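Local coordinates for actin-related protein 8 (Homo sapiens, PDB 4FO0), which binds ATP, has low basal ATPase activity, cannot polymerise, and is a proposed core component of the INO80 chromatin-remodelling complex involved in transcriptional regulation, DNA replication and probably DNA repair, at residues L245-I250 with K497-S502; C238-S243 with C261-G266. One frame throughout, in Å; residues are numbered along the deposited sequence.

Contact 1: L245-I250 with K497-S502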
ATOM      1  N   LEU A 245      12.848   3.338 -15.844  1.00 49.81           N
ATOM      2  CA  LEU A 245      12.779   4.782 -16.058  1.00 48.44           C
ATOM      3  C   LEU A 245      13.803   5.516 -15.206  1.00 55.03           C
ATOM      4  O   LEU A 245      13.576   5.743 -14.016  1.00 63.78           O
ATOM      5  CB  LEU A 245      11.382   5.305 -15.729  1.00 40.53           C
ATOM      6  CG  LEU A 245      10.288   5.025 -16.760  1.00 52.44           C
ATOM      7  CD1 LEU A 245      10.699   3.914 -17.711  1.00 50.96           C
ATOM      8  CD2 LEU A 245       8.983   4.668 -16.050  1.00 56.86           C
ATOM      9  N   SER A 246      14.923   5.898 -15.808  1.00 45.41           N
ATOM     10  CA  SER A 246      15.979   6.565 -15.051  1.00 52.07           C
ATOM     11  C   SER A 246      15.496   7.873 -14.414  1.00 52.62           C
ATOM     12  O   SER A 246      15.831   8.168 -13.266  1.00 54.68           O
ATOM     13  CB  SER A 246      17.217   6.813 -15.926  1.00 60.14           C
ATOM     14  OG  SER A 246      17.008   7.883 -16.839  1.00 77.61           O
ATOM     15  N   SER A 247      14.726   8.656 -15.169  1.00 38.54           N
ATOM     16  CA  SER A 247      14.156   9.899 -14.659  1.00 54.92           C
ATOM     17  C   SER A 247      12.642   9.869 -14.761  1.00 48.85           C
ATOM     18  O   SER A 247      12.089   9.549 -15.811  1.00 54.28           O
ATOM     19  CB  SER A 247      14.705  11.118 -15.407  1.00 52.65           C
ATOM     20  OG  SER A 247      15.969  11.499 -14.894  1.00 72.16           O
ATOM     21  N   THR A 248      11.965  10.219 -13.677  1.00 40.83           N
ATOM     22  CA  THR A 248      10.517  10.105 -13.667  1.00 43.22           C
ATOM     23  C   THR A 248       9.954  10.592 -12.349  1.00 46.47           C
ATOM     24  O   THR A 248      10.625  10.547 -11.316  1.00 41.62           O
ATOM     25  CB  THR A 248      10.088   8.623 -13.896  1.00 52.66           C
ATOM     26  OG1 THR A 248       8.666   8.514 -13.935  1.00 45.19           O
ATOM     27  CG2 THR A 248      10.620   7.721 -12.793  1.00 46.97           C
ATOM     28  N   CYS A 249       8.726  11.084 -12.392  1.00 45.92           N
ATOM     29  CA  CYS A 249       7.976  11.304 -11.169  1.00 42.39           C
ATOM     30  C   CYS A 249       7.359   9.959 -10.741  1.00 48.34           C
ATOM     31  O   CYS A 249       6.699   9.285 -11.542  1.00 39.35           O
ATOM     32  CB  CYS A 249       6.904  12.364 -11.398  1.00 42.01           C
ATOM     33  SG  CYS A 249       5.889  12.735  -9.949  1.00 54.15           S
ATOM     34  N   ILE A 250       7.605   9.555  -9.495  1.00 42.47           N
ATOM     35  CA  ILE A 250       7.091   8.288  -8.976  1.00 42.76           C
ATOM     36  C   ILE A 250       5.980   8.515  -7.980  1.00 48.82           C
ATOM     37  O   ILE A 250       6.105   9.342  -7.073  1.00 48.50           O
ATOM     38  CB  ILE A 250       8.141   7.507  -8.188  1.00 46.81           C
ATOM     39  CG1 ILE A 250       9.481   7.598  -8.878  1.00 42.28           C
ATOM     40  CG2 ILE A 250       7.680   6.046  -7.985  1.00 33.70           C
ATOM     41  CD1 ILE A 250       9.405   7.180 -10.324  1.00 75.40           C
ATOM     42  N   LYS A 497      11.937  19.462 -14.802  1.00 46.74           N
ATOM     43  CA  LYS A 497      10.477  19.496 -14.872  1.00 47.37           C
ATOM     44  C   LYS A 497       9.952  18.958 -16.193  1.00 60.25           C
ATOM     45  O   LYS A 497       8.983  18.203 -16.220  1.00 65.82           O
ATOM     46  CB  LYS A 497       9.931  20.896 -14.640  1.00 44.94           C
ATOM     47  CG  LYS A 497      10.188  21.430 -13.262  1.00 46.57           C
ATOM     48  CD  LYS A 497       9.576  22.812 -13.106  1.00 46.86           C
ATOM     49  CE  LYS A 497      10.065  23.475 -11.837  1.00 45.37           C
ATOM     50  NZ  LYS A 497       9.146  24.542 -11.370  1.00 51.58           N
ATOM     51  N   LYS A 498      10.570  19.351 -17.296  1.00 65.30           N
ATOM     52  CA  LYS A 498      10.137  18.815 -18.574  1.00 65.31           C
ATOM     53  C   LYS A 498      10.125  17.297 -18.468  1.00 64.23           C
ATOM     54  O   LYS A 498       9.140  16.641 -18.824  1.00 64.86           O
ATOM     55  CB  LYS A 498      11.047  19.276 -19.716  1.00 78.40           C
ATOM     56  CG  LYS A 498      10.608  20.575 -20.374  1.00 90.97           C
ATOM     57  CD  LYS A 498      11.302  20.789 -21.723  1.00101.73           C
ATOM     58  CE  LYS A 498      12.817  20.931 -21.566  1.00113.73           C
ATOM     59  NZ  LYS A 498      13.537  20.996 -22.878  1.00 89.39           N
ATOM     60  N   LYS A 499      11.219  16.743 -17.953  1.00 56.15           N
ATOM     61  CA  LYS A 499      11.354  15.296 -17.837  1.00 52.26           C
ATOM     62  C   LYS A 499      10.286  14.682 -16.940  1.00 60.29           C
ATOM     63  O   LYS A 499       9.727  13.640 -17.267  1.00 60.39           O
ATOM     64  CB  LYS A 499      12.756  14.927 -17.352  1.00 63.18           C
ATOM     65  CG  LYS A 499      13.851  15.300 -18.352  1.00 72.65           C
ATOM     66  CD  LYS A 499      15.162  14.565 -18.095  1.00 91.56           C
ATOM     67  CE  LYS A 499      15.876  15.080 -16.850  1.00 89.41           C
ATOM     68  NZ  LYS A 499      17.039  14.210 -16.490  1.00 95.85           N
ATOM     69  N   MET A 500       9.994  15.348 -15.824  1.00 56.49           N
ATOM     70  CA  MET A 500       9.003  14.870 -14.861  1.00 48.42           C
ATOM     71  C   MET A 500       7.566  14.897 -15.378  1.00 54.69           C
ATOM     72  O   MET A 500       6.852  13.901 -15.248  1.00 50.73           O
ATOM     73  CB  MET A 500       9.092  15.659 -13.553  1.00 44.12           C
ATOM     74  CG  MET A 500      10.463  15.595 -12.875  1.00 48.32           C
ATOM     75  SD  MET A 500      11.122  13.919 -12.795  1.00 55.37           S
ATOM     76  CE  MET A 500      12.774  14.186 -12.172  1.00 53.04           C
ATOM     77  N   TYR A 501       7.132  16.022 -15.948  1.00 59.04           N
ATOM     78  CA  TYR A 501       5.780  16.099 -16.508  1.00 49.82           C
ATOM     79  C   TYR A 501       5.626  15.046 -17.582  1.00 51.94           C
ATOM     80  O   TYR A 501       4.571  14.433 -17.703  1.00 63.97           O
ATOM     81  CB  TYR A 501       5.463  17.464 -17.128  1.00 41.54           C
ATOM     82  CG  TYR A 501       5.338  18.609 -16.157  1.00 43.18           C
ATOM     83  CD1 TYR A 501       4.244  18.722 -15.313  1.00 51.64           C
ATOM     84  CD2 TYR A 501       6.312  19.596 -16.097  1.00 63.25           C
ATOM     85  CE1 TYR A 501       4.131  19.786 -14.414  1.00 54.52           C
ATOM     86  CE2 TYR A 501       6.214  20.656 -15.210  1.00 55.00           C
ATOM     87  CZ  TYR A 501       5.121  20.749 -14.371  1.00 54.70           C
ATOM     88  OH  TYR A 501       5.037  21.808 -13.492  1.00 52.09           O
ATOM     89  N   SER A 502       6.697  14.766 -18.267  1.00 46.50           N
ATOM     90  CA  SER A 502       6.634  13.926 -19.413  1.00 61.04           C
ATOM     91  C   SER A 502       6.556  12.468 -19.019  1.00 56.79           C
ATOM     92  O   SER A 502       6.207  11.627 -19.798  1.00 56.65           O
ATOM     93  CB  SER A 502       7.840  14.225 -20.284  1.00 60.98           C
ATOM     94  OG  SER A 502       8.590  13.076 -20.545  1.00 59.26           O
TER

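Contact 2: C238-S243 with C261-G266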
ATOM      1  N   CYS A 238      14.114   2.478  -6.071  1.00 40.56           N
ATOM      2  CA  CYS A 238      13.978   1.093  -6.501  1.00 38.39           C
ATOM      3  C   CYS A 238      12.889   0.938  -7.554  1.00 45.80           C
ATOM      4  O   CYS A 238      13.065   0.234  -8.548  1.00 39.62           O
ATOM      5  CB  CYS A 238      13.730   0.180  -5.311  1.00 33.67           C
ATOM      6  SG  CYS A 238      15.202  -0.005  -4.259  1.00 52.16           S
ATOM      7  N   ALA A 239      11.768   1.613  -7.342  1.00 39.03           N
ATOM      8  CA  ALA A 239      10.701   1.592  -8.322  1.00 40.84           C
ATOM      9  C   ALA A 239      11.212   1.999  -9.703  1.00 40.56           C
ATOM     10  O   ALA A 239      10.835   1.384 -10.699  1.00 35.98           O
ATOM     11  CB  ALA A 239       9.563   2.499  -7.889  1.00 34.61           C
ATOM     12  N   THR A 240      12.049   3.040  -9.765  1.00 37.75           N
ATOM     13  CA  THR A 240      12.596   3.497 -11.045  1.00 38.83           C
ATOM     14  C   THR A 240      13.454   2.417 -11.702  1.00 44.79           C
ATOM     15  O   THR A 240      13.359   2.211 -12.907  1.00 42.66           O
ATOM     16  CB  THR A 240      13.395   4.816 -10.930  1.00 40.51           C
ATOM     17  OG1 THR A 240      14.547   4.626 -10.102  1.00 55.03           O
ATOM     18  CG2 THR A 240      12.527   5.909 -10.339  1.00 46.17           C
ATOM     19  N   TYR A 241      14.271   1.728 -10.899  1.00 34.23           N
ATOM     20  CA  TYR A 241      15.071   0.596 -11.358  1.00 37.99           C
ATOM     21  C   TYR A 241      14.223  -0.534 -11.924  1.00 42.54           C
ATOM     22  O   TYR A 241      14.527  -1.087 -12.976  1.00 54.74           O
ATOM     23  CB  TYR A 241      15.890   0.015 -10.207  1.00 28.47           C
ATOM     24  CG  TYR A 241      16.979   0.920  -9.705  1.00 41.13           C
ATOM     25  CD1 TYR A 241      17.423   2.000 -10.462  1.00 43.03           C
ATOM     26  CD2 TYR A 241      17.575   0.690  -8.468  1.00 42.97           C
ATOM     27  CE1 TYR A 241      18.430   2.829  -9.991  1.00 37.65           C
ATOM     28  CE2 TYR A 241      18.575   1.512  -7.993  1.00 40.38           C
ATOM     29  CZ  TYR A 241      19.000   2.577  -8.758  1.00 39.61           C
ATOM     30  OH  TYR A 241      20.002   3.380  -8.267  1.00 54.48           O
ATOM     31  N   GLY A 242      13.174  -0.901 -11.203  1.00 44.49           N
ATOM     32  CA  GLY A 242      12.350  -2.023 -11.606  1.00 40.57           C
ATOM     33  C   GLY A 242      11.599  -1.746 -12.890  1.00 42.18           C
ATOM     34  O   GLY A 242      11.221  -2.667 -13.608  1.00 44.99           O
ATOM     35  N   SER A 243      11.389  -0.470 -13.187  1.00 40.58           N
ATOM     36  CA  SER A 243      10.557  -0.087 -14.317  1.00 47.57           C
ATOM     37  C   SER A 243      11.404   0.311 -15.519  1.00 53.84           C
ATOM     38  O   SER A 243      10.933   0.277 -16.648  1.00 51.72           O
ATOM     39  CB  SER A 243       9.663   1.074 -13.917  1.00 28.97           C
ATOM     40  OG  SER A 243      10.465   2.224 -13.747  1.00 47.53           O
ATOM     41  N   CYS A 261       7.270  11.742  -5.505  1.00 28.52           N
ATOM     42  CA  CYS A 261       8.580  12.369  -5.559  1.00 36.90           C
ATOM     43  C   CYS A 261       9.156  12.319  -6.960  1.00 44.12           C
ATOM     44  O   CYS A 261       8.681  11.575  -7.821  1.00 41.70           O
ATOM     45  CB  CYS A 261       9.538  11.740  -4.550  1.00 28.08           C
ATOM     46  SG  CYS A 261      10.312  10.181  -5.073  1.00 43.68           S
ATOM     47  N   CYS A 262      10.170  13.136  -7.195  1.00 51.58           N
ATOM     48  CA  CYS A 262      10.828  13.142  -8.490  1.00 46.86           C
ATOM     49  C   CYS A 262      12.187  12.504  -8.384  1.00 41.19           C
ATOM     50  O   CYS A 262      12.989  12.859  -7.515  1.00 44.35           O
ATOM     51  CB  CYS A 262      10.929  14.559  -9.027  1.00 41.60           C
ATOM     52  SG  CYS A 262       9.318  15.211  -9.452  1.00 50.44           S
ATOM     53  N   VAL A 263      12.432  11.543  -9.264  1.00 37.02           N
ATOM     54  CA  VAL A 263      13.669  10.786  -9.211  1.00 44.88           C
ATOM     55  C   VAL A 263      14.415  10.981 -10.507  1.00 47.99           C
ATOM     56  O   VAL A 263      13.838  10.880 -11.594  1.00 57.46           O
ATOM     57  CB  VAL A 263      13.401   9.290  -8.947  1.00 48.47           C
ATOM     58  CG1 VAL A 263      14.633   8.448  -9.239  1.00 46.30           C
ATOM     59  CG2 VAL A 263      12.942   9.089  -7.519  1.00 36.75           C
ATOM     60  N   GLU A 264      15.699  11.288 -10.375  1.00 63.83           N
ATOM     61  CA  GLU A 264      16.567  11.550 -11.515  1.00 60.69           C
ATOM     62  C   GLU A 264      17.857  10.765 -11.340  1.00 57.45           C
ATOM     63  O   GLU A 264      18.718  11.137 -10.539  1.00 59.20           O
ATOM     64  CB  GLU A 264      16.869  13.042 -11.599  1.00 57.11           C
ATOM     65  CG  GLU A 264      17.078  13.562 -13.005  1.00 67.26           C
ATOM     66  CD  GLU A 264      17.070  15.078 -13.059  1.00 84.07           C
ATOM     67  OE1 GLU A 264      17.025  15.705 -11.980  1.00 74.39           O
ATOM     68  OE2 GLU A 264      17.102  15.645 -14.173  1.00101.04           O
ATOM     69  N   ASP A 265      17.965   9.661 -12.071  1.00 61.88           N
ATOM     70  CA  ASP A 265      19.159   8.809 -12.046  1.00 67.22           C
ATOM     71  C   ASP A 265      19.535   8.335 -10.648  1.00 61.68           C
ATOM     72  O   ASP A 265      20.639   8.610 -10.173  1.00 62.29           O
ATOM     73  CB  ASP A 265      20.356   9.532 -12.669  1.00 69.19           C
ATOM     74  CG  ASP A 265      19.999  10.253 -13.955  1.00 90.67           C
ATOM     75  OD1 ASP A 265      19.349   9.633 -14.833  1.00 92.41           O
ATOM     76  OD2 ASP A 265      20.359  11.446 -14.074  1.00 69.15           O
ATOM     77  N   GLY A 266      18.625   7.616  -9.994  1.00 62.68           N
ATOM     78  CA  GLY A 266      18.911   7.025  -8.696  1.00 50.07           C
ATOM     79  C   GLY A 266      18.844   8.028  -7.554  1.00 51.61           C
ATOM     80  O   GLY A 266      19.224   7.730  -6.417  1.00 53.19           O
TER
HETATM   81  O   HOH W   1      16.407   6.207 -11.483  1.00 41.20           O

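Contact 1: L245-I250 with K497-S502
Met-500 lays its sulfur over the flat face of the peptide that joins Thr-248 to Cys-249. SD stands 3.6 Å from Thr-248 C, and it is almost as near to Thr-248 O (3.7 Å) and Cys-249 N (3.7 Å), so it sits above the amide group and not beside it. A bend at chi2 (-47°) folds the thioether back toward the strand. Thr-248 itself points away from the helix, to the other side of the strand, where its hydroxyl bonds to Ser-503 and its side chain touches Thr-240. Cys-249 adds a looser touch, its CB 4.1 Å from Met-500 O, while its side chain packs on Ile-488 of helix 480-489, which Met-500 also meets.

At the start of the strand the contact turns polar. Ser-247 points toward the helix, and Lys-499 comes to meet it from the preceding helical residue, its chain kinked at chi3 (-72°). The ammonium approaches the serine hydroxyl at close to a tetrahedral angle, but the hydrogen bond from Lys-499 NZ to Ser-247 OG is weak at 3.3 Å. The stronger partner of that ammonium is Glu-264 on the adjoining strand, to which it forms a salt bridge.

Strand 247-250 and helix 497-502 run at 56° with their axes 6.4 Å apart, near enough for the sulfur to reach the backbone. The contact thus rests largely on buried van der Waals packing of a thioether over a polar amide face, supplemented at the partly exposed end by a lysine whose charge is probably balanced chiefly by Glu-264.

Contact 2: C238-S243 with C261-G266
The phenol ring of Tyr-241 ends against Gly-266, with the hydroxyl oxygen OH 3.8 Å from Gly-266 CA. The ring is the one aromatic group in this contact; Gly-266 CA comes to it obliquely, and is the atom of 261-266 nearest the ring's hydroxyl end. Leu-561 of helix 553-563 also touches the tyrosine. Gly-266 takes a positive phi (78°) just after the strand and offers a bare alpha carbon to the hydroxyl.

One residue back in the helix, Thr-240 and Val-263 point at each other and meet tip to tip. Methyl CG2 of the threonine lies 3.5 Å from CG1 of Val-263, the closest approach between the two segments, and Val-263 CB is 3.8 Å from the same methyl. The valine has CG1 anti to its own backbone nitrogen (chi1 166°), which puts this methyl forward to the helix. OG1 of Thr-240 grazes the same valine methyl at 3.9 Å, but its polar business is with others. It gives its proton to the carbonyl of Val-237, one turn earlier, and accepts one from water 1, 2.8 Å from OG1. That water in turn accepts from the backbone, at 3.0 Å from Gly-266 N. The bridge thus ties helix to turn beside the methyl pair and satisfies an amide just past the strand.

Val-263 belongs to the hairpin of strands 247-253 and 258-264, where the end of strand 247-253 and the start of the following turn carry the ATP-binding residues Asp-252 to Asp-255. A helix leading straight into such a phosphate-binding hairpin and packing on its sheet is characteristic of the actin-like ATPase fold.

In the fold
Along the chain, helix 235-243 turns into strand 247-253, and strand 258-264 runs back antiparallel beside it. Contact 2 closes this short helix-hairpin unit, with 17 residues between its segments. Contact 1 starts inside that span and closes a far longer excursion of 246 residues, part of it not modelled, ending at helix 494-502, which leads into strand 503-507, parallel to and paired with 247-253. The segments alternate, so the two contacts cross. Both reach the same mixed sheet, from opposite faces: helix 235-243 covers one side of the hairpin and helix 494-502 the other. A salt bridge from the 261-266 segment to the 497-502 segment joins the two directly.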